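Local atomic coordinates of SCARECROW-LIKE protein 7 (Oryza sativa Japonica Group, PDB entry 5HYZ), a protein that probably acts as a GRAS-family transcription factor in rice development and abiotic stress resistance, and binds DNA in vitro through its GRAS domain. Residues A[114-119]-A[203-208]; A[209-214]-A[237-242]. All coordinates share one frame; numbering follows the deposited sequence.

Both contacts are buried in the GRAS domain and are built on the same sheet, their centres about 9 Å apart. Contact 1 pairs strand 110-118 with strand 202-208, whereas contact 2 joins the loop that follows strand 202-208 to the next strand, 236-242. The two contacts are stitched together directly, since F207 N lies 2.8 Å from T238 O, a probable hydrogen bond. Contact 1 is in-register strand pairing, with valines and phenylalanines on one face and a D115-N206 pair and its water on the other. Contact 2 instead holds a loop by one backbone bond, a carboxylate and a T-shaped tyrosine pair, and some of its residues are partly exposed.

Contact 1 (A[114-119]-A[203-208]); sequences VDFGIV and VAVNFM
V114 and V205 lie abreast in a parallel bridge with their CA atoms 4.7 Å apart, and D115 and N206 form the next one. The backbone evidence is a ladder of three hydrogen bonds: V114 N to A204 O, N206 N to V114 O at 2.9 Å, and F116 N to N206 O, the most bent of the three. Side chains alternate between the two faces. On one, the aromatic rings of F116 and F207 point the same way, each with CG anti to its carbonyl carbon. Their planes are only 10° apart, but the centroids stand 5.0 Å from each other, so the rings are slid apart and barely overlap; F207 CE1 reaches F116 CD2 at 3.5 Å. V205 CG1 comes in at the edge of the F116 ring, in its plane, 3.6 Å from CE2. V225 of helix 220-231 touches both rings.

On the opposite face D115 and N206 both carry CG anti to the backbone N, which runs them alongside each other. N206 ND2 gives a nearly straight bond (173°) to D115 OD1 at 3.0 Å; the acceptor lies in the amide plane, yet the donor stands above the carboxylate plane, the two groups being turned 62° apart. W124 NE1 binds D115 OD2, while T238 OG1 and Q123 NE2 bind N206 OD1, so both buried polar ends have several partners that limit their rotation. Beyond the bridges, a water takes the M208 N-H and is hydrogen-bonded to D115 OD1 (2.8 Å) and F116 O, with more acceptors in reach than it has protons, joining the segments where the chain turns at F116 and G117. V114 and D115 close the predicted VHIID motif, and the parallel pairing is characteristic of the central sheet of a Rossmann-like fold.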
ATOM      1  N   VAL A 114      -1.019 -22.748  -9.694  1.00  8.48           N
ATOM      2  CA  VAL A 114      -2.414 -23.164  -9.553  1.00  9.29           C
ATOM      3  C   VAL A 114      -2.998 -22.455  -8.382  1.00 10.85           C
ATOM      4  O   VAL A 114      -2.580 -22.670  -7.251  1.00 13.12           O
ATOM      5  CB  VAL A 114      -2.528 -24.713  -9.405  1.00 12.31           C
ATOM      6  CG1 VAL A 114      -4.071 -25.114  -9.284  1.00 11.38           C
ATOM      7  CG2 VAL A 114      -1.897 -25.350 -10.623  1.00 12.02           C
ATOM      8  N   ASP A 115      -3.950 -21.566  -8.624  1.00 10.31           N
ATOM      9  CA  ASP A 115      -4.555 -20.788  -7.546  1.00 10.41           C
ATOM     10  C   ASP A 115      -5.944 -21.312  -7.200  1.00 13.23           C
ATOM     11  O   ASP A 115      -6.909 -21.104  -7.987  1.00 12.32           O
ATOM     12  CB  ASP A 115      -4.639 -19.284  -7.934  1.00 12.77           C
ATOM     13  CG  ASP A 115      -4.949 -18.391  -6.734  1.00 14.08           C
ATOM     14  OD1 ASP A 115      -4.952 -18.867  -5.574  1.00 14.01           O
ATOM     15  OD2 ASP A 115      -5.143 -17.164  -6.910  1.00 11.37           O
ATOM     16  N   PHE A 116      -6.066 -22.017  -6.054  1.00 11.09           N
ATOM     17  CA  PHE A 116      -7.361 -22.450  -5.577  1.00 13.62           C
ATOM     18  C   PHE A 116      -7.978 -21.331  -4.781  1.00 16.25           C
ATOM     19  O   PHE A 116      -7.599 -21.056  -3.620  1.00 15.97           O
ATOM     20  CB  PHE A 116      -7.254 -23.717  -4.711  1.00 11.83           C
ATOM     21  CG  PHE A 116      -7.029 -24.956  -5.500  1.00 15.76           C
ATOM     22  CD1 PHE A 116      -8.117 -25.658  -6.079  1.00 16.58           C
ATOM     23  CD2 PHE A 116      -5.741 -25.460  -5.631  1.00 13.30           C
ATOM     24  CE1 PHE A 116      -7.851 -26.819  -6.792  1.00 15.09           C
ATOM     25  CE2 PHE A 116      -5.443 -26.602  -6.315  1.00 14.12           C
ATOM     26  CZ  PHE A 116      -6.541 -27.304  -6.923  1.00 12.33           C
ATOM     27  N   GLY A 117      -8.856 -20.589  -5.441  1.00 13.20           N
ATOM     28  CA  GLY A 117      -9.609 -19.531  -4.811  1.00 16.26           C
ATOM     29  C   GLY A 117      -9.078 -18.165  -5.211  1.00 20.38           C
ATOM     30  O   GLY A 117      -8.902 -17.310  -4.378  1.00 17.18           O
ATOM     31  N   ILE A 118      -8.860 -17.931  -6.503  1.00 14.37           N
ATOM     32  CA  ILE A 118      -8.468 -16.580  -6.920  1.00 13.94           C
ATOM     33  C   ILE A 118      -9.597 -15.556  -6.729  1.00 16.27           C
ATOM     34  O   ILE A 118     -10.749 -15.858  -6.931  1.00 15.77           O
ATOM     35  CB  ILE A 118      -7.984 -16.565  -8.395  1.00 15.48           C
ATOM     36  CG1 ILE A 118      -7.491 -15.182  -8.828  1.00 16.76           C
ATOM     37  CG2 ILE A 118      -9.130 -16.980  -9.364  1.00 12.84           C
ATOM     38  CD1 ILE A 118      -6.599 -15.270 -10.077  1.00 16.40           C
ATOM     39  N   VAL A 119      -9.260 -14.338  -6.291  1.00 16.79           N
ATOM     40  CA  VAL A 119     -10.274 -13.281  -6.190  1.00 18.09           C
ATOM     41  C   VAL A 119     -10.024 -12.261  -7.318  1.00 22.80           C
ATOM     42  O   VAL A 119     -10.736 -12.224  -8.281  1.00 25.04           O
ATOM     43  CB  VAL A 119     -10.242 -12.579  -4.765  1.00 20.79           C
ATOM     44  CG1 VAL A 119     -11.311 -11.484  -4.725  1.00 18.12           C
ATOM     45  CG2 VAL A 119     -10.498 -13.662  -3.693  1.00 21.04           C
ATOM     46  N   VAL A 203       5.574 -26.440 -10.643  1.00 12.15           N
ATOM     47  CA  VAL A 203       4.245 -26.091 -10.233  1.00 10.00           C
ATOM     48  C   VAL A 203       4.268 -25.533  -8.797  1.00 10.71           C
ATOM     49  O   VAL A 203       4.955 -26.095  -7.937  1.00 11.66           O
ATOM     50  CB  VAL A 203       3.341 -27.349 -10.262  1.00 12.19           C
ATOM     51  CG1 VAL A 203       2.001 -26.981  -9.684  1.00 12.67           C
ATOM     52  CG2 VAL A 203       3.211 -27.863 -11.723  1.00 15.24           C
ATOM     53  N   ALA A 204       3.544 -24.437  -8.556  1.00 10.22           N
ATOM     54  CA  ALA A 204       3.254 -23.989  -7.203  1.00 13.51           C
ATOM     55  C   ALA A 204       1.756 -23.943  -7.033  1.00 12.19           C
ATOM     56  O   ALA A 204       1.039 -23.430  -7.898  1.00 11.81           O
ATOM     57  CB  ALA A 204       3.880 -22.585  -6.931  1.00 10.88           C
ATOM     58  N   VAL A 205       1.278 -24.439  -5.910  1.00 11.50           N
ATOM     59  CA  VAL A 205      -0.150 -24.431  -5.621  1.00  8.94           C
ATOM     60  C   VAL A 205      -0.407 -23.480  -4.491  1.00 10.44           C
ATOM     61  O   VAL A 205       0.299 -23.523  -3.488  1.00 12.69           O
ATOM     62  CB  VAL A 205      -0.673 -25.854  -5.221  1.00  9.35           C
ATOM     63  CG1 VAL A 205      -2.170 -25.807  -5.016  1.00 12.19           C
ATOM     64  CG2 VAL A 205      -0.413 -26.771  -6.405  1.00  8.87           C
ATOM     65  N   ASN A 206      -1.435 -22.644  -4.632  1.00  7.29           N
ATOM     66  CA  ASN A 206      -1.695 -21.574  -3.679  1.00  9.96           C
ATOM     67  C   ASN A 206      -3.122 -21.739  -3.079  1.00 10.31           C
ATOM     68  O   ASN A 206      -4.118 -21.843  -3.810  1.00 12.99           O
ATOM     69  CB  ASN A 206      -1.548 -20.213  -4.424  1.00  9.52           C
ATOM     70  CG  ASN A 206      -1.685 -19.030  -3.516  1.00 10.87           C
ATOM     71  OD1 ASN A 206      -0.722 -18.725  -2.780  1.00 12.44           O
ATOM     72  ND2 ASN A 206      -2.778 -18.231  -3.683  1.00  9.53           N
ATOM     73  N   PHE A 207      -3.224 -21.814  -1.755  1.00 10.04           N
ATOM     74  CA  PHE A 207      -4.503 -21.806  -1.073  1.00  8.60           C
ATOM     75  C   PHE A 207      -4.581 -20.591  -0.138  1.00 11.64           C
ATOM     76  O   PHE A 207      -4.200 -20.695   1.032  1.00 10.93           O
ATOM     77  CB  PHE A 207      -4.648 -23.030  -0.199  1.00 10.09           C
ATOM     78  CG  PHE A 207      -4.763 -24.338  -0.964  1.00 12.22           C
ATOM     79  CD1 PHE A 207      -5.978 -24.701  -1.542  1.00 12.52           C
ATOM     80  CD2 PHE A 207      -3.652 -25.195  -1.094  1.00 12.39           C
ATOM     81  CE1 PHE A 207      -6.104 -25.922  -2.197  1.00 13.64           C
ATOM     82  CE2 PHE A 207      -3.768 -26.430  -1.761  1.00 11.85           C
ATOM     83  CZ  PHE A 207      -5.021 -26.783  -2.306  1.00 13.11           C
HETATM   84  N   MSE A 208      -5.075 -19.465  -0.608  1.00  8.76           N
HETATM   85  CA  MSE A 208      -5.093 -18.284   0.288  1.00 10.19           C
HETATM   86  C   MSE A 208      -6.533 -18.040   0.730  1.00 10.13           C
HETATM   87  O   MSE A 208      -7.447 -17.714  -0.084  1.00 11.85           O
HETATM   88  CB  MSE A 208      -4.553 -16.983  -0.374  1.00  6.88           C
HETATM   89  CG  MSE A 208      -3.203 -17.163  -0.975  1.00  8.71           C
HETATM   90 SE   MSE A 208      -2.077 -16.844   0.780  1.00 41.37          SE
HETATM   91  CE  MSE A 208      -3.741 -15.497   1.288  1.00  9.61           C
TER
HETATM   92  O   HOH W   1      -6.330 -18.800  -3.162  1.00 12.31           O

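Contact 2 (A[209-214]-A[237-242]); sequences LQLYHL and VTLGEY
The predicted LXXLL motif of the PFYRE region begins in this loop, which leaves strand 202-208 of the Rossmann-like sheet and folds against the end of neighbouring strand 236-242. L209 N starts the contact with a bond to G240 O at 2.8 Å. E241 bends its chain at chi2 (-56°), which brings the carboxylate back to the loop: OE2 accepts from Y212 N at 2.9 Å in a markedly bent bond, met from above the carboxylate plane, and is also hydrogen-bonded to a water that accepts from L211 N, so it holds one N-H directly and is linked to the other through the water. L211 CD2 crosses to L239 CD1 at 3.7 Å, in a cluster also touched by W314 of helix 311-320.

The two tyrosines make a T-shaped pair, the edge of Y242 directed at the face of Y212, with planes at 76° and centroids 5.2 Å apart; H213 CD2 lies over the other face of Y212. A water bridges the two hydroxyls, 2.7 Å from Y212 OH. L209 sets its CD2 methyl over the centre of the Y242 ring, a CH-pi contact 3.7 Å from the centroid and 9° off the ring normal.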
ATOM      1  N   LEU A 209      -6.781 -18.245   2.022  1.00 10.07           N
ATOM      2  CA  LEU A 209      -8.122 -18.063   2.613  1.00 12.80           C
ATOM      3  C   LEU A 209      -9.179 -18.833   1.810  1.00 14.00           C
ATOM      4  O   LEU A 209     -10.182 -18.267   1.367  1.00 16.13           O
ATOM      5  CB  LEU A 209      -8.467 -16.581   2.686  1.00 16.49           C
ATOM      6  CG  LEU A 209      -7.472 -15.748   3.516  1.00 15.05           C
ATOM      7  CD1 LEU A 209      -7.938 -14.277   3.634  1.00 21.37           C
ATOM      8  CD2 LEU A 209      -7.274 -16.403   4.918  1.00 16.80           C
ATOM      9  N   GLN A 210      -8.931 -20.113   1.590  1.00 12.47           N
ATOM     10  CA  GLN A 210      -9.789 -20.870   0.709  1.00 16.02           C
ATOM     11  C   GLN A 210     -10.109 -22.210   1.331  1.00 14.77           C
ATOM     12  O   GLN A 210     -11.256 -22.652   1.304  1.00 18.06           O
ATOM     13  CB  GLN A 210      -9.093 -21.085  -0.638  1.00 18.75           C
ATOM     14  CG  GLN A 210      -9.853 -22.104  -1.571  1.00 16.99           C
ATOM     15  CD  GLN A 210     -11.159 -21.561  -1.959  1.00 27.73           C
ATOM     16  OE1 GLN A 210     -11.323 -20.354  -2.069  1.00 22.51           O
ATOM     17  NE2 GLN A 210     -12.147 -22.445  -2.129  1.00 31.86           N
ATOM     18  N   LEU A 211      -9.089 -22.883   1.876  1.00 13.06           N
ATOM     19  CA  LEU A 211      -9.236 -24.273   2.230  1.00 14.35           C
ATOM     20  C   LEU A 211     -10.183 -24.423   3.400  1.00 16.56           C
ATOM     21  O   LEU A 211     -10.849 -25.472   3.536  1.00 16.97           O
ATOM     22  CB  LEU A 211      -7.861 -24.861   2.550  1.00 19.25           C
ATOM     23  CG  LEU A 211      -7.487 -26.269   2.236  1.00 25.02           C
ATOM     24  CD1 LEU A 211      -7.984 -26.636   0.792  1.00 23.38           C
ATOM     25  CD2 LEU A 211      -5.957 -26.445   2.460  1.00 15.66           C
ATOM     26  N   TYR A 212     -10.316 -23.364   4.222  1.00 13.47           N
ATOM     27  CA  TYR A 212     -11.204 -23.542   5.385  1.00 13.56           C
ATOM     28  C   TYR A 212     -12.657 -23.812   4.926  1.00 17.09           C
ATOM     29  O   TYR A 212     -13.455 -24.416   5.648  1.00 16.85           O
ATOM     30  CB  TYR A 212     -11.187 -22.331   6.281  1.00 14.74           C
ATOM     31  CG  TYR A 212     -11.896 -21.097   5.711  1.00 17.31           C
ATOM     32  CD1 TYR A 212     -11.237 -20.220   4.834  1.00 15.55           C
ATOM     33  CD2 TYR A 212     -13.219 -20.795   6.092  1.00 15.67           C
ATOM     34  CE1 TYR A 212     -11.902 -19.078   4.338  1.00 22.24           C
ATOM     35  CE2 TYR A 212     -13.865 -19.662   5.612  1.00 18.88           C
ATOM     36  CZ  TYR A 212     -13.217 -18.818   4.728  1.00 22.49           C
ATOM     37  OH  TYR A 212     -13.874 -17.687   4.262  1.00 21.83           O
ATOM     38  N   HIS A 213     -12.999 -23.324   3.744  1.00 12.99           N
ATOM     39  CA  HIS A 213     -14.363 -23.574   3.198  1.00 18.24           C
ATOM     40  C   HIS A 213     -14.676 -25.061   3.065  1.00 20.88           C
ATOM     41  O   HIS A 213     -15.850 -25.447   3.077  1.00 21.64           O
ATOM     42  CB  HIS A 213     -14.563 -22.957   1.812  1.00 16.08           C
ATOM     43  CG  HIS A 213     -14.602 -21.475   1.812  1.00 20.63           C
ATOM     44  ND1 HIS A 213     -15.597 -20.753   2.424  1.00 23.79           N
ATOM     45  CD2 HIS A 213     -13.751 -20.575   1.276  1.00 24.21           C
ATOM     46  CE1 HIS A 213     -15.373 -19.464   2.239  1.00 26.48           C
ATOM     47  NE2 HIS A 213     -14.247 -19.331   1.570  1.00 24.07           N
ATOM     48  N   LEU A 214     -13.654 -25.887   2.938  1.00 18.07           N
ATOM     49  CA  LEU A 214     -13.842 -27.337   2.728  1.00 21.87           C
ATOM     50  C   LEU A 214     -13.845 -28.132   4.018  1.00 27.44           C
ATOM     51  O   LEU A 214     -14.115 -29.332   4.006  1.00 27.84           O
ATOM     52  CB  LEU A 214     -12.752 -27.885   1.801  1.00 21.13           C
ATOM     53  CG  LEU A 214     -12.736 -27.290   0.412  1.00 25.82           C
ATOM     54  CD1 LEU A 214     -11.755 -28.067  -0.466  1.00 30.24           C
ATOM     55  CD2 LEU A 214     -14.127 -27.191  -0.221  1.00 33.16           C
ATOM     56  N   VAL A 237       3.544 -25.608  -1.909  1.00  9.58           N
ATOM     57  CA  VAL A 237       2.148 -25.326  -1.696  1.00 10.83           C
ATOM     58  C   VAL A 237       2.080 -24.284  -0.614  1.00 13.57           C
ATOM     59  O   VAL A 237       2.650 -24.471   0.494  1.00 13.76           O
ATOM     60  CB  VAL A 237       1.382 -26.586  -1.215  1.00 11.16           C
ATOM     61  CG1 VAL A 237      -0.105 -26.213  -0.921  1.00 12.49           C
ATOM     62  CG2 VAL A 237       1.456 -27.719  -2.272  1.00 11.78           C
ATOM     63  N   THR A 238       1.436 -23.164  -0.904  1.00 10.37           N
ATOM     64  CA  THR A 238       1.330 -22.125   0.091  1.00 11.23           C
ATOM     65  C   THR A 238      -0.054 -22.099   0.675  1.00 14.71           C
ATOM     66  O   THR A 238      -1.054 -22.296  -0.031  1.00 14.09           O
ATOM     67  CB  THR A 238       1.675 -20.729  -0.501  1.00 13.32           C
ATOM     68  OG1 THR A 238       1.032 -20.601  -1.773  1.00 14.05           O
ATOM     69  CG2 THR A 238       3.167 -20.676  -0.780  1.00 14.15           C
ATOM     70  N   LEU A 239      -0.099 -21.896   1.992  1.00 10.71           N
ATOM     71  CA  LEU A 239      -1.342 -21.951   2.722  1.00  8.00           C
ATOM     72  C   LEU A 239      -1.508 -20.672   3.513  1.00 12.51           C
ATOM     73  O   LEU A 239      -0.606 -20.311   4.319  1.00 13.10           O
ATOM     74  CB  LEU A 239      -1.362 -23.154   3.687  1.00 11.44           C
ATOM     75  CG  LEU A 239      -2.614 -23.313   4.560  1.00 13.10           C
ATOM     76  CD1 LEU A 239      -3.813 -23.650   3.678  1.00 15.35           C
ATOM     77  CD2 LEU A 239      -2.360 -24.516   5.539  1.00 15.56           C
ATOM     78  N   GLY A 240      -2.618 -19.976   3.337  1.00 11.82           N
ATOM     79  CA  GLY A 240      -2.869 -18.825   4.192  1.00 12.71           C
ATOM     80  C   GLY A 240      -4.227 -18.997   4.837  1.00 16.14           C
ATOM     81  O   GLY A 240      -5.217 -19.176   4.136  1.00 13.32           O
ATOM     82  N   GLU A 241      -4.327 -18.913   6.167  1.00 11.27           N
ATOM     83  CA  GLU A 241      -5.559 -19.319   6.824  1.00 11.48           C
ATOM     84  C   GLU A 241      -5.829 -18.419   8.027  1.00 17.12           C
ATOM     85  O   GLU A 241      -4.914 -17.843   8.595  1.00 14.31           O
ATOM     86  CB  GLU A 241      -5.486 -20.789   7.251  1.00 11.57           C
ATOM     87  CG  GLU A 241      -6.036 -21.810   6.211  1.00 13.10           C
ATOM     88  CD  GLU A 241      -7.490 -21.501   5.829  1.00 17.75           C
ATOM     89  OE1 GLU A 241      -8.195 -20.947   6.688  1.00 17.30           O
ATOM     90  OE2 GLU A 241      -7.912 -21.750   4.681  1.00 14.27           O
ATOM     91  N   TYR A 242      -7.094 -18.297   8.383  1.00 13.06           N
ATOM     92  CA  TYR A 242      -7.492 -17.601   9.624  1.00 15.84           C
ATOM     93  C   TYR A 242      -7.052 -18.408  10.840  1.00 16.93           C
ATOM     94  O   TYR A 242      -7.253 -19.631  10.895  1.00 15.83           O
ATOM     95  CB  TYR A 242      -9.010 -17.416   9.646  1.00 18.66           C
ATOM     96  CG  TYR A 242      -9.540 -16.614   8.459  1.00 25.38           C
ATOM     97  CD1 TYR A 242      -9.268 -15.263   8.344  1.00 26.29           C
ATOM     98  CD2 TYR A 242     -10.309 -17.228   7.466  1.00 29.21           C
ATOM     99  CE1 TYR A 242      -9.766 -14.493   7.266  1.00 28.83           C
ATOM    100  CE2 TYR A 242     -10.818 -16.483   6.383  1.00 23.14           C
ATOM    101  CZ  TYR A 242     -10.552 -15.115   6.304  1.00 31.17           C
ATOM    102  OH  TYR A 242     -11.048 -14.396   5.245  1.00 33.00           O
TER
HETATM  103  O   HOH W   2      -6.593 -21.566   2.454  1.00 14.08           O
HETATM  104  O   HOH W   3     -12.414 -15.728   3.038  1.00 34.84           O